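Local coordinates for sortase family protein (Clostridium perfringens, PDB 4D70) that acts as a class D sortase transpeptidase, probably cleaving sorting signals with a cysteine and joining the proteins that carry them to an amino acceptor, at residues V74-S79 / E85-H90; D59-I64 / T94-E99; R118-L123 / D176-K181; F146-S149 / D154-N157. One frame throughout, in Å; residues are numbered along the deposited sequence. Where two conformers were deposited one is given.

Interaction 1: residues V74-S79 / E85-H90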
loop_
_atom_site.group_PDB
_atom_site.type_symbol
_atom_site.label_atom_id
_atom_site.label_comp_id
_atom_site.label_asym_id
_atom_site.label_seq_id
_atom_site.Cartn_x
_atom_site.Cartn_y
_atom_site.Cartn_z
ATOM N N VAL A 74 -8.620 1.017 -0.178
ATOM C CA VAL A 74 -8.263 -0.231 0.427
ATOM C C VAL A 74 -7.009 -0.759 -0.275
ATOM O O VAL A 74 -6.753 -0.409 -1.422
ATOM C CB VAL A 74 -9.389 -1.283 0.268
ATOM C CG1 VAL A 74 -9.612 -1.650 -1.203
ATOM C CG2 VAL A 74 -9.108 -2.527 1.061
ATOM N N ILE A 75 -6.248 -1.570 0.457
ATOM C CA ILE A 75 -5.094 -2.267 -0.064
ATOM C C ILE A 75 -5.390 -3.713 -0.130
ATOM O O ILE A 75 -5.778 -4.280 0.854
ATOM C CB ILE A 75 -3.842 -2.004 0.757
ATOM C CG1 ILE A 75 -3.539 -0.484 0.703
ATOM C CG2 ILE A 75 -2.633 -2.811 0.188
ATOM C CD1 ILE A 75 -2.563 -0.036 1.747
ATOM N N ALA A 76 -5.190 -4.306 -1.308
ATOM C CA ALA A 76 -5.374 -5.777 -1.468
ATOM C C ALA A 76 -4.071 -6.528 -1.308
ATOM O O ALA A 76 -3.012 -5.997 -1.585
ATOM C CB ALA A 76 -5.960 -6.081 -2.839
ATOM N N GLU A 77 -4.140 -7.790 -0.915
ATOM C CA GLU A 77 -2.970 -8.629 -0.939
ATOM C C GLU A 77 -2.545 -9.045 -2.329
ATOM O O GLU A 77 -3.362 -9.378 -3.160
ATOM C CB GLU A 77 -3.187 -9.883 -0.093
ATOM C CG GLU A 77 -1.996 -10.842 -0.018
ATOM C CD GLU A 77 -0.748 -10.263 0.637
ATOM O OE1 GLU A 77 -0.778 -9.111 1.113
ATOM O OE2 GLU A 77 0.288 -10.958 0.673
ATOM N N GLY A 78 -1.239 -8.986 -2.589
ATOM C CA GLY A 78 -0.689 -9.391 -3.852
ATOM C C GLY A 78 -0.331 -8.275 -4.780
ATOM O O GLY A 78 -0.865 -7.157 -4.681
ATOM N N SER A 79 0.582 -8.572 -5.690
ATOM C CA SER A 79 0.975 -7.589 -6.682
ATOM C C SER A 79 0.996 -8.221 -8.072
ATOM O O SER A 79 1.740 -7.768 -8.918
ATOM C CB SER A 79 2.337 -7.007 -6.348
ATOM O OG SER A 79 3.316 -8.022 -6.423
ATOM N N GLU A 85 -5.045 -4.889 -11.446
ATOM C CA GLU A 85 -6.035 -4.388 -12.362
ATOM C C GLU A 85 -7.120 -3.660 -11.592
ATOM O O GLU A 85 -7.599 -2.611 -12.018
ATOM C CB GLU A 85 -6.627 -5.527 -13.160
ATOM C CG GLU A 85 -7.399 -5.070 -14.386
ATOM C CD GLU A 85 -7.621 -6.217 -15.358
ATOM O OE1 GLU A 85 -7.961 -7.331 -14.882
ATOM O OE2 GLU A 85 -7.472 -6.014 -16.586
ATOM N N ASN A 86 -7.483 -4.190 -10.429
ATOM C CA ASN A 86 -8.572 -3.604 -9.648
ATOM C C ASN A 86 -8.215 -2.865 -8.394
ATOM O O ASN A 86 -9.010 -2.071 -7.906
ATOM C CB ASN A 86 -9.516 -4.710 -9.301
ATOM C CG ASN A 86 -10.311 -5.133 -10.502
ATOM O OD1 ASN A 86 -11.020 -4.319 -11.081
ATOM N ND2 ASN A 86 -10.139 -6.364 -10.928
ATOM N N ASN A 87 -7.044 -3.142 -7.843
ATOM C CA ASN A 87 -6.714 -2.551 -6.571
ATOM C C ASN A 87 -5.271 -2.156 -6.484
ATOM O O ASN A 87 -4.419 -2.631 -7.214
ATOM C CB ASN A 87 -6.980 -3.540 -5.453
ATOM C CG ASN A 87 -8.443 -3.711 -5.129
ATOM O OD1 ASN A 87 -8.994 -4.816 -5.242
ATOM N ND2 ASN A 87 -9.058 -2.683 -4.662
ATOM N N ILE A 88 -5.010 -1.322 -5.501
ATOM C CA ILE A 88 -3.661 -1.129 -4.988
ATOM C C ILE A 88 -3.278 -2.448 -4.326
ATOM O O ILE A 88 -4.085 -3.029 -3.619
ATOM C CB ILE A 88 -3.662 -0.054 -3.892
ATOM C CG1 ILE A 88 -4.012 1.327 -4.431
ATOM C CG2 ILE A 88 -2.331 -0.003 -3.196
ATOM C CD1 ILE A 88 -4.209 2.314 -3.298
ATOM N N GLY A 89 -2.062 -2.897 -4.497
ATOM C CA GLY A 89 -1.682 -4.235 -4.036
ATOM C C GLY A 89 -0.473 -4.246 -3.141
ATOM O O GLY A 89 0.374 -3.338 -3.225
ATOM N N HIS A 90 -0.403 -5.230 -2.252
ATOM C CA HIS A 90 0.713 -5.353 -1.303
ATOM C C HIS A 90 1.696 -6.348 -1.884
ATOM O O HIS A 90 1.320 -7.490 -2.208
ATOM C CB HIS A 90 0.189 -5.776 0.068
ATOM C CG HIS A 90 1.243 -6.212 1.017
ATOM N ND1 HIS A 90 1.289 -7.478 1.588
ATOM C CD2 HIS A 90 2.280 -5.541 1.533
ATOM C CE1 HIS A 90 2.319 -7.552 2.408
ATOM N NE2 HIS A 90 2.952 -6.393 2.367
HETATM O O HOH W 1 -7.469 -0.632 -3.949
#
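Glu77 and His90 meet at the ends of the two strands of a beta-alpha-beta crossover: strand 71-77, helix 81-86, strand 88-90. His90 ND1 donates to Glu77 OE1 at 2.7 Å in a nearly straight bond (164°); ND1 meets OE1 on its syn side, and OE1 lies close to the imidazole plane, while the two flat groups are twisted 45° apart. A bend at chi2 of Glu77 (63°) turns the carboxylate toward the ring. Because NE2 bonds to Ala95 O, both ring nitrogens face acceptors; this fixes the ring's rotation and would favour a protonated imidazole. The strands run parallel, as the crossover requires, and Ala76 straddles Gly89: Ala76 N donates to Ile88 O (2.9 Å) and Ala76 O accepts from His90 N (2.8 Å). Gly78 N makes a weaker bond to His90 O, and the absence of a side chain on Gly89 lets Gly78 O come within 3.1 Å of Gly89 CA. On the face that carries His90, Ile75 CG1 rests on Ile88 CG2 (4.1 Å), backed by Phe103 and Ile105. Where the strands diverge, one water donates to Val74 O and accepts from Ile88 N and from Asn87 ND2 (2.7 Å).

Interaction 2: residues D59-I64 / T94-E99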
loop_
_atom_site.group_PDB
_atom_site.type_symbol
_atom_site.label_atom_id
_atom_site.label_comp_id
_atom_site.label_asym_id
_atom_site.label_seq_id
_atom_site.Cartn_x
_atom_site.Cartn_y
_atom_site.Cartn_z
ATOM N N ASP A 59 -7.637 -10.270 -1.369
ATOM C CA ASP A 59 -8.290 -9.846 -0.129
ATOM C C ASP A 59 -7.779 -8.465 0.374
ATOM O O ASP A 59 -6.566 -8.213 0.359
ATOM C CB ASP A 59 -7.981 -10.811 1.011
ATOM C CG ASP A 59 -8.627 -12.197 0.843
ATOM O OD1 ASP A 59 -9.387 -12.432 -0.114
ATOM O OD2 ASP A 59 -8.323 -13.045 1.690
ATOM N N GLY A 60 -8.693 -7.632 0.886
ATOM C CA GLY A 60 -8.357 -6.412 1.592
ATOM C C GLY A 60 -7.529 -6.692 2.812
ATOM O O GLY A 60 -7.826 -7.632 3.559
ATOM N N ILE A 61 -6.450 -5.909 3.016
ATOM C CA ILE A 61 -5.650 -6.076 4.229
ATOM C C ILE A 61 -5.506 -4.824 5.082
ATOM O O ILE A 61 -5.083 -4.917 6.205
ATOM C CB ILE A 61 -4.238 -6.616 3.878
ATOM C CG1 ILE A 61 -3.477 -5.594 3.040
ATOM C CG2 ILE A 61 -4.334 -7.960 3.162
ATOM C CD1 ILE A 61 -2.029 -5.886 2.982
ATOM N N ALA A 62 -5.809 -3.668 4.509
ATOM C CA ALA A 62 -5.725 -2.399 5.209
ATOM C C ALA A 62 -6.483 -1.365 4.402
ATOM O O ALA A 62 -6.678 -1.500 3.189
ATOM C CB ALA A 62 -4.247 -1.950 5.352
ATOM N N LEU A 63 -6.820 -0.304 5.081
ATOM C CA LEU A 63 -7.241 0.886 4.455
ATOM C C LEU A 63 -6.040 1.825 4.342
ATOM O O LEU A 63 -5.122 1.815 5.161
ATOM C CB LEU A 63 -8.274 1.605 5.341
ATOM C CG LEU A 63 -9.594 0.848 5.669
ATOM C CD1 LEU A 63 -10.455 1.762 6.540
ATOM C CD2 LEU A 63 -10.371 0.421 4.422
ATOM N N ILE A 64 -6.067 2.614 3.321
ATOM C CA ILE A 64 -5.104 3.680 3.123
ATOM C C ILE A 64 -5.831 5.002 2.959
ATOM O O ILE A 64 -6.755 5.151 2.146
ATOM C CB ILE A 64 -4.182 3.385 1.920
ATOM C CG1 ILE A 64 -3.143 4.517 1.731
ATOM C CG2 ILE A 64 -4.983 3.199 0.609
ATOM C CD1 ILE A 64 -1.941 4.100 0.888
ATOM N N THR A 94 6.799 -8.620 1.569
ATOM C CA THR A 94 7.149 -7.456 2.357
ATOM C C THR A 94 6.355 -7.379 3.648
ATOM O O THR A 94 5.289 -7.976 3.792
ATOM C CB THR A 94 7.008 -6.165 1.523
ATOM O OG1 THR A 94 5.646 -5.879 1.219
ATOM C CG2 THR A 94 7.816 -6.328 0.245
ATOM N N ALA A 95 6.894 -6.626 4.595
ATOM C CA ALA A 95 6.254 -6.431 5.874
ATOM C C ALA A 95 4.805 -6.048 5.743
ATOM O O ALA A 95 4.368 -5.401 4.769
ATOM C CB ALA A 95 6.982 -5.341 6.657
ATOM N N MET A 96 4.065 -6.388 6.781
ATOM C CA MET A 96 2.691 -5.921 6.938
ATOM C C MET A 96 2.695 -4.592 7.667
ATOM O O MET A 96 3.721 -4.140 8.232
ATOM C CB MET A 96 1.885 -6.943 7.760
ATOM C CG MET A 96 1.551 -8.192 6.970
ATOM S SD MET A 96 0.402 -7.808 5.608
ATOM C CE MET A 96 0.112 -9.362 4.794
ATOM N N PRO A 97 1.573 -3.877 7.614
ATOM C CA PRO A 97 1.579 -2.559 8.153
ATOM C C PRO A 97 2.022 -2.537 9.596
ATOM O O PRO A 97 1.662 -3.401 10.361
ATOM C CB PRO A 97 0.120 -2.116 8.014
ATOM C CG PRO A 97 -0.372 -2.885 6.851
ATOM C CD PRO A 97 0.314 -4.197 6.921
ATOM N N GLY A 98 2.821 -1.550 9.953
ATOM C CA GLY A 98 3.283 -1.375 11.318
ATOM C C GLY A 98 4.429 -2.264 11.757
ATOM O O GLY A 98 4.959 -2.069 12.844
ATOM N N GLU A 99 4.832 -3.206 10.914
ATOM C CA GLU A 99 5.862 -4.164 11.299
ATOM C C GLU A 99 7.255 -3.657 11.011
ATOM O O GLU A 99 7.444 -2.762 10.220
ATOM C CB GLU A 99 5.683 -5.496 10.548
ATOM C CG GLU A 99 4.430 -6.279 10.843
ATOM C CD GLU A 99 4.431 -7.628 10.139
ATOM O OE1 GLU A 99 5.196 -7.865 9.137
ATOM O OE2 GLU A 99 3.632 -8.457 10.607
#
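A type II beta turn, Met96 to Glu99, sets two side chains against strand 60-66, Met96 on Ile61 and Pro97 on Ala62. The thioether of Met96 meets the end of Ile61, SD to CD1 at 4.1 Å, with the two side chains crossing at about a right angle. A bend at chi2 (-66°) carries the sulfur toward the strand, although CB of Met96 does not itself point there. Beside this pair Pro97 CG of the proline ring faces Ala62 CB (4.3 Å). Both contacts are apolar and small, and each has further cover: Met96 also touches His90, Glu77 and Ile55, and Pro97 lies on Ile131 and Thr133. The turn is closed by Glu99 N donating to Met96 O (3.0 Å). In the Glu99 conformer described here, OE1 also accepts from Met96 N, the N-H coming from above the carboxylate plane; Glu99 was modelled in two conformers, so this bond is doubtful. Gly98, whose phi is positive, bonds through N to Tyr140 OH and through O to Lys163 NZ. Proline followed by glycine at the two central positions is the classic sequence of a type II turn, used here in the connection between strands 88-90 and 101-109 of the sortase beta-barrel.

Interaction 3: residues R118-L123 / D176-K181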
loop_
_atom_site.group_PDB
_atom_site.type_symbol
_atom_site.label_atom_id
_atom_site.label_comp_id
_atom_site.label_asym_id
_atom_site.label_seq_id
_atom_site.Cartn_x
_atom_site.Cartn_y
_atom_site.Cartn_z
ATOM N N ARG A 118 -3.156 9.064 -9.439
ATOM C CA ARG A 118 -2.884 10.023 -10.495
ATOM C C ARG A 118 -2.189 11.266 -9.949
ATOM O O ARG A 118 -1.386 11.839 -10.643
ATOM C CB ARG A 118 -4.145 10.423 -11.267
ATOM C CG ARG A 118 -5.175 11.217 -10.478
ATOM C CD ARG A 118 -6.546 11.178 -11.168
ATOM N NE ARG A 118 -7.622 11.822 -10.397
ATOM C CZ ARG A 118 -7.937 13.131 -10.424
ATOM N NH1 ARG A 118 -7.256 14.010 -11.176
ATOM N NH2 ARG A 118 -8.952 13.574 -9.679
ATOM N N ASN A 119 -2.511 11.682 -8.719
ATOM C CA ASN A 119 -1.871 12.856 -8.110
ATOM C C ASN A 119 -0.755 12.591 -7.092
ATOM O O ASN A 119 -0.406 13.456 -6.245
ATOM C CB ASN A 119 -2.940 13.684 -7.453
ATOM C CG ASN A 119 -3.826 14.351 -8.492
ATOM O OD1 ASN A 119 -3.335 14.863 -9.488
ATOM N ND2 ASN A 119 -5.121 14.323 -8.275
ATOM N N ILE A 120 -0.159 11.436 -7.180
ATOM C CA ILE A 120 0.881 11.111 -6.208
ATOM C C ILE A 120 2.089 12.083 -6.244
ATOM O O ILE A 120 2.780 12.285 -5.222
ATOM C CB ILE A 120 1.305 9.634 -6.327
ATOM C CG1 ILE A 120 2.021 9.220 -5.050
ATOM C CG2 ILE A 120 2.174 9.357 -7.562
ATOM C CD1 ILE A 120 2.136 7.758 -4.876
ATOM N N ASP A 121 2.338 12.698 -7.396
ATOM C CA ASP A 121 3.448 13.668 -7.537
ATOM C C ASP A 121 3.251 14.932 -6.646
ATOM O O ASP A 121 4.183 15.717 -6.453
ATOM C CB ASP A 121 3.551 14.090 -8.984
ATOM C CG ASP A 121 2.184 14.582 -9.487
ATOM O OD1 ASP A 121 1.290 13.763 -9.797
ATOM O OD2 ASP A 121 1.943 15.768 -9.405
ATOM N N LYS A 122 2.049 15.145 -6.116
ATOM C CA LYS A 122 1.843 16.236 -5.201
ATOM C C LYS A 122 2.297 15.944 -3.784
ATOM O O LYS A 122 2.430 16.841 -3.016
ATOM C CB LYS A 122 0.374 16.640 -5.198
ATOM C CG LYS A 122 -0.129 16.908 -6.631
ATOM C CD LYS A 122 -0.821 18.251 -6.683
ATOM C CE LYS A 122 -1.838 18.343 -7.806
ATOM N NZ LYS A 122 -3.178 18.138 -7.205
ATOM N N LEU A 123 2.529 14.686 -3.448
ATOM C CA LEU A 123 2.987 14.389 -2.125
ATOM C C LEU A 123 4.402 14.924 -1.904
ATOM O O LEU A 123 5.212 14.888 -2.791
ATOM C CB LEU A 123 2.952 12.870 -1.848
ATOM C CG LEU A 123 1.553 12.277 -1.804
ATOM C CD1 LEU A 123 1.624 10.807 -1.515
ATOM C CD2 LEU A 123 0.696 13.013 -0.781
ATOM N N ASP A 176 9.909 4.662 -16.117
ATOM C CA ASP A 176 10.638 4.661 -14.832
ATOM C C ASP A 176 9.629 4.418 -13.725
ATOM O O ASP A 176 8.433 4.333 -13.938
ATOM C CB ASP A 176 11.280 6.020 -14.618
ATOM C CG ASP A 176 12.309 6.359 -15.667
ATOM O OD1 ASP A 176 13.067 5.482 -16.111
ATOM O OD2 ASP A 176 12.384 7.527 -16.015
ATOM N N ARG A 177 10.158 4.220 -12.542
ATOM C CA ARG A 177 9.358 3.984 -11.348
ATOM C C ARG A 177 9.476 5.134 -10.407
ATOM O O ARG A 177 10.575 5.621 -10.153
ATOM C CB ARG A 177 9.765 2.682 -10.649
ATOM C CG ARG A 177 9.548 1.439 -11.538
ATOM C CD ARG A 177 8.106 1.297 -11.974
ATOM N NE ARG A 177 7.881 0.211 -12.956
ATOM C CZ ARG A 177 7.694 0.373 -14.270
ATOM N NH1 ARG A 177 7.745 1.573 -14.861
ATOM N NH2 ARG A 177 7.464 -0.687 -15.018
ATOM N N TYR A 178 8.352 5.566 -9.879
ATOM C CA TYR A 178 8.312 6.688 -8.951
ATOM C C TYR A 178 8.085 6.035 -7.587
ATOM O O TYR A 178 7.135 5.242 -7.394
ATOM C CB TYR A 178 7.152 7.600 -9.319
ATOM C CG TYR A 178 7.112 8.915 -8.564
ATOM C CD1 TYR A 178 7.766 10.026 -9.060
ATOM C CD2 TYR A 178 6.363 9.064 -7.418
ATOM C CE1 TYR A 178 7.708 11.242 -8.401
ATOM C CE2 TYR A 178 6.320 10.297 -6.723
ATOM C CZ TYR A 178 6.953 11.359 -7.229
ATOM O OH TYR A 178 6.899 12.556 -6.566
ATOM N N ILE A 179 8.971 6.333 -6.667
ATOM C CA ILE A 179 9.037 5.716 -5.345
ATOM C C ILE A 179 8.789 6.740 -4.245
ATOM O O ILE A 179 9.477 7.716 -4.132
ATOM C CB ILE A 179 10.424 5.097 -5.129
ATOM C CG1 ILE A 179 10.857 4.219 -6.352
ATOM C CG2 ILE A 179 10.465 4.305 -3.836
ATOM C CD1 ILE A 179 9.898 3.106 -6.695
ATOM N N VAL A 180 7.864 6.430 -3.353
ATOM C CA VAL A 180 7.606 7.201 -2.158
ATOM C C VAL A 180 7.879 6.282 -0.976
ATOM O O VAL A 180 7.259 5.221 -0.881
ATOM C CB VAL A 180 6.148 7.664 -2.157
ATOM C CG1 VAL A 180 5.832 8.432 -0.892
ATOM C CG2 VAL A 180 5.868 8.598 -3.339
ATOM N N LYS A 181 8.755 6.717 -0.084
ATOM C CA LYS A 181 9.047 6.012 1.152
ATOM C C LYS A 181 8.675 6.865 2.342
ATOM O O LYS A 181 8.767 8.123 2.294
ATOM C CB LYS A 181 10.534 5.624 1.219
ATOM C CG LYS A 181 10.852 4.496 0.160
ATOM C CD LYS A 181 12.266 3.936 0.339
ATOM C CE LYS A 181 12.536 2.668 -0.487
ATOM N NZ LYS A 181 11.980 1.445 0.169
HETATM O O HOH W 2 5.468 12.658 -4.577
#
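With CG trans to the backbone N (chi1 -171°), the Tyr178 ring extends from strand 176-184 to the short 3-10 segment 120-122, and Ile120, extended through both its torsions (chi1 -162°, chi2 164°), reaches back toward the strand. Ile120 CD1 and Val180 CG2 meet tip to tip at 4.1 Å. The other branch of Ile120, CG2, approaches Tyr178 CD2 (4.2 Å) at a slant to the ring. Two residues apart on the strand, Tyr178 and Val180 direct their side chains to the same face, while CB of Ile179 between them points away. Beyond the ring, Tyr178 OH lies 3.8 Å from Asp121 CA, and its polar link to the 3-10 segment goes through water. Tyr178 OH donates to a water in the plane of its ring at 2.5 Å, a short bond, and that water donates to Ile120 O (2.8 Å) and Leu123 O (2.9 Å). Ile120 O is therefore gripped twice, since Leu123 N also donates to it, at 3.0 Å, within the 3-10 turn. The phenol end is thus tied to two backbone carbonyls without bonding directly to either. Ile120 also rests on Ile167 and Thr169 of strand 163-171, and Tyr178 touches Ile145 of strand 137-148. The contact places the loop between strands 112-113 and 128-132 against the inward-facing side of strand 176-184, in the closed beta-barrel of the sortase fold.

Interaction 4: residues F146-S149 / D154-N157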
loop_
_atom_site.group_PDB
_atom_site.type_symbol
_atom_site.label_atom_id
_atom_site.label_comp_id
_atom_site.label_asym_id
_atom_site.label_seq_id
_atom_site.Cartn_x
_atom_site.Cartn_y
_atom_site.Cartn_z
ATOM N N PHE A 146 11.861 9.375 -4.876
ATOM C CA PHE A 146 12.850 9.268 -5.928
ATOM C C PHE A 146 12.365 8.471 -7.130
ATOM O O PHE A 146 11.320 7.802 -7.076
ATOM C CB PHE A 146 14.182 8.727 -5.412
ATOM C CG PHE A 146 14.104 7.301 -4.900
ATOM C CD1 PHE A 146 13.793 7.063 -3.609
ATOM C CD2 PHE A 146 14.426 6.224 -5.721
ATOM C CE1 PHE A 146 13.776 5.776 -3.095
ATOM C CE2 PHE A 146 14.388 4.956 -5.242
ATOM C CZ PHE A 146 14.073 4.719 -3.908
ATOM N N VAL A 147 13.107 8.611 -8.229
ATOM C CA VAL A 147 12.779 7.919 -9.476
ATOM C C VAL A 147 13.870 6.891 -9.710
ATOM O O VAL A 147 15.025 7.178 -9.497
ATOM C CB VAL A 147 12.819 8.893 -10.658
ATOM C CG1 VAL A 147 12.544 8.160 -11.974
ATOM C CG2 VAL A 147 11.760 9.968 -10.467
ATOM N N THR A 148 13.506 5.734 -10.169
ATOM C CA THR A 148 14.432 4.660 -10.385
ATOM C C THR A 148 13.965 3.821 -11.563
ATOM O O THR A 148 12.920 4.113 -12.174
ATOM C CB THR A 148 14.644 3.801 -9.097
ATOM O OG1 THR A 148 15.763 2.959 -9.299
ATOM C CG2 THR A 148 13.450 2.897 -8.784
ATOM N N SER A 149 14.711 2.768 -11.893
ATOM C CA SER A 149 14.287 1.866 -12.970
ATOM C C SER A 149 13.326 0.801 -12.551
ATOM O O SER A 149 13.259 0.411 -11.383
ATOM C CB SER A 149 15.517 1.187 -13.646
ATOM O OG SER A 149 16.077 0.244 -12.774
ATOM N N ASP A 154 15.738 -3.233 -5.185
ATOM C CA ASP A 154 16.152 -2.820 -3.809
ATOM C C ASP A 154 15.071 -1.966 -3.093
ATOM O O ASP A 154 15.067 -1.880 -1.868
ATOM C CB ASP A 154 17.423 -2.024 -3.811
ATOM C CG ASP A 154 18.655 -2.917 -3.957
ATOM O OD1 ASP A 154 18.491 -4.162 -3.959
ATOM O OD2 ASP A 154 19.766 -2.365 -4.050
ATOM N N VAL A 155 14.158 -1.371 -3.850
ATOM C CA VAL A 155 13.124 -0.546 -3.218
ATOM C C VAL A 155 12.230 -1.374 -2.338
ATOM O O VAL A 155 11.538 -0.809 -1.452
ATOM C CB VAL A 155 12.270 0.231 -4.247
ATOM C CG1 VAL A 155 13.164 1.117 -5.109
ATOM C CG2 VAL A 155 11.434 -0.664 -5.137
ATOM N N LEU A 156 12.194 -2.687 -2.603
ATOM C CA LEU A 156 11.438 -3.621 -1.793
ATOM C C LEU A 156 12.236 -4.259 -0.654
ATOM O O LEU A 156 11.666 -5.064 0.121
ATOM C CB LEU A 156 10.846 -4.735 -2.655
ATOM C CG LEU A 156 10.053 -4.260 -3.845
ATOM C CD1 LEU A 156 9.499 -5.450 -4.597
ATOM C CD2 LEU A 156 8.920 -3.367 -3.359
ATOM N N ASN A 157 13.479 -3.862 -0.477
ATOM C CA ASN A 157 14.277 -4.462 0.596
ATOM C C ASN A 157 13.644 -4.264 1.979
ATOM O O ASN A 157 12.977 -3.245 2.236
ATOM C CB ASN A 157 15.678 -3.882 0.573
ATOM C CG ASN A 157 16.529 -4.460 -0.548
ATOM O OD1 ASN A 157 16.101 -5.327 -1.298
ATOM N ND2 ASN A 157 17.717 -3.943 -0.688
#
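Val155 places one methyl, CG1, against both Phe146 and Thr148, on the outer side of the sortase beta-barrel, where the connection from strand 137-148 to strand 163-171 folds back on the strand. The Phe146 side chain and Val155 meet at a slant, with CG1 3.9 Å from ring atom CZ and 4.0 Å from CE2, so the far corner of the ring does the touching. Thr148 and Val155 instead run past each other in opposite directions, and Thr148 CG2 comes to 4.1 Å from the same CG1. Phe146 and Thr148, two residues apart, point their CB atoms the same way from the strand, so ring and threonine methyl together receive the valine. On Phe146 a chi1 of 65° sets CG between the backbone N and the carbonyl carbon and carries the ring toward Val155, while Ile179 of the neighbouring strand packs beside it. Thr148 turns CG2 to the valine and its hydroxyl to Asp152, with OG1 hydrogen-bonded to OD2. Val155 belongs to a 3-10 turn, and its backbone O accepts from both Lys181 NZ and Asn102 ND2, so the turn is also bound to strands 176-184 and 101-109. Within the turn Asn157 N donates to Asp154 O at 2.9 Å, and the side chains of the same two residues add a weak bond, Asn157 ND2 to Asp154 OD1, 3.4 Å long and bent to 140°.

In the fold
All four contacts reach one curled sheet. Interaction 1 is nested along the chain inside the loop closed by interaction 2, their centres about 10 Å apart; strands 60-66 and 71-77 join them, Ile75 N probably bonding to Ala62 O at 2.8 Å. Interaction 4 is nested likewise inside the loop closed by interaction 3, their centres about 12 Å apart, and Arg177 N probably bonds to Thr148 O (2.8 Å). Arg177 touches Cys170 and His108, a grouping consistent with the His-Cys-Arg site of sortases. Interaction 3 thus uses the strand that carries part of that probable site, though Tyr178 and Val180 point from its other side; interaction 4 uses the neighbouring strand.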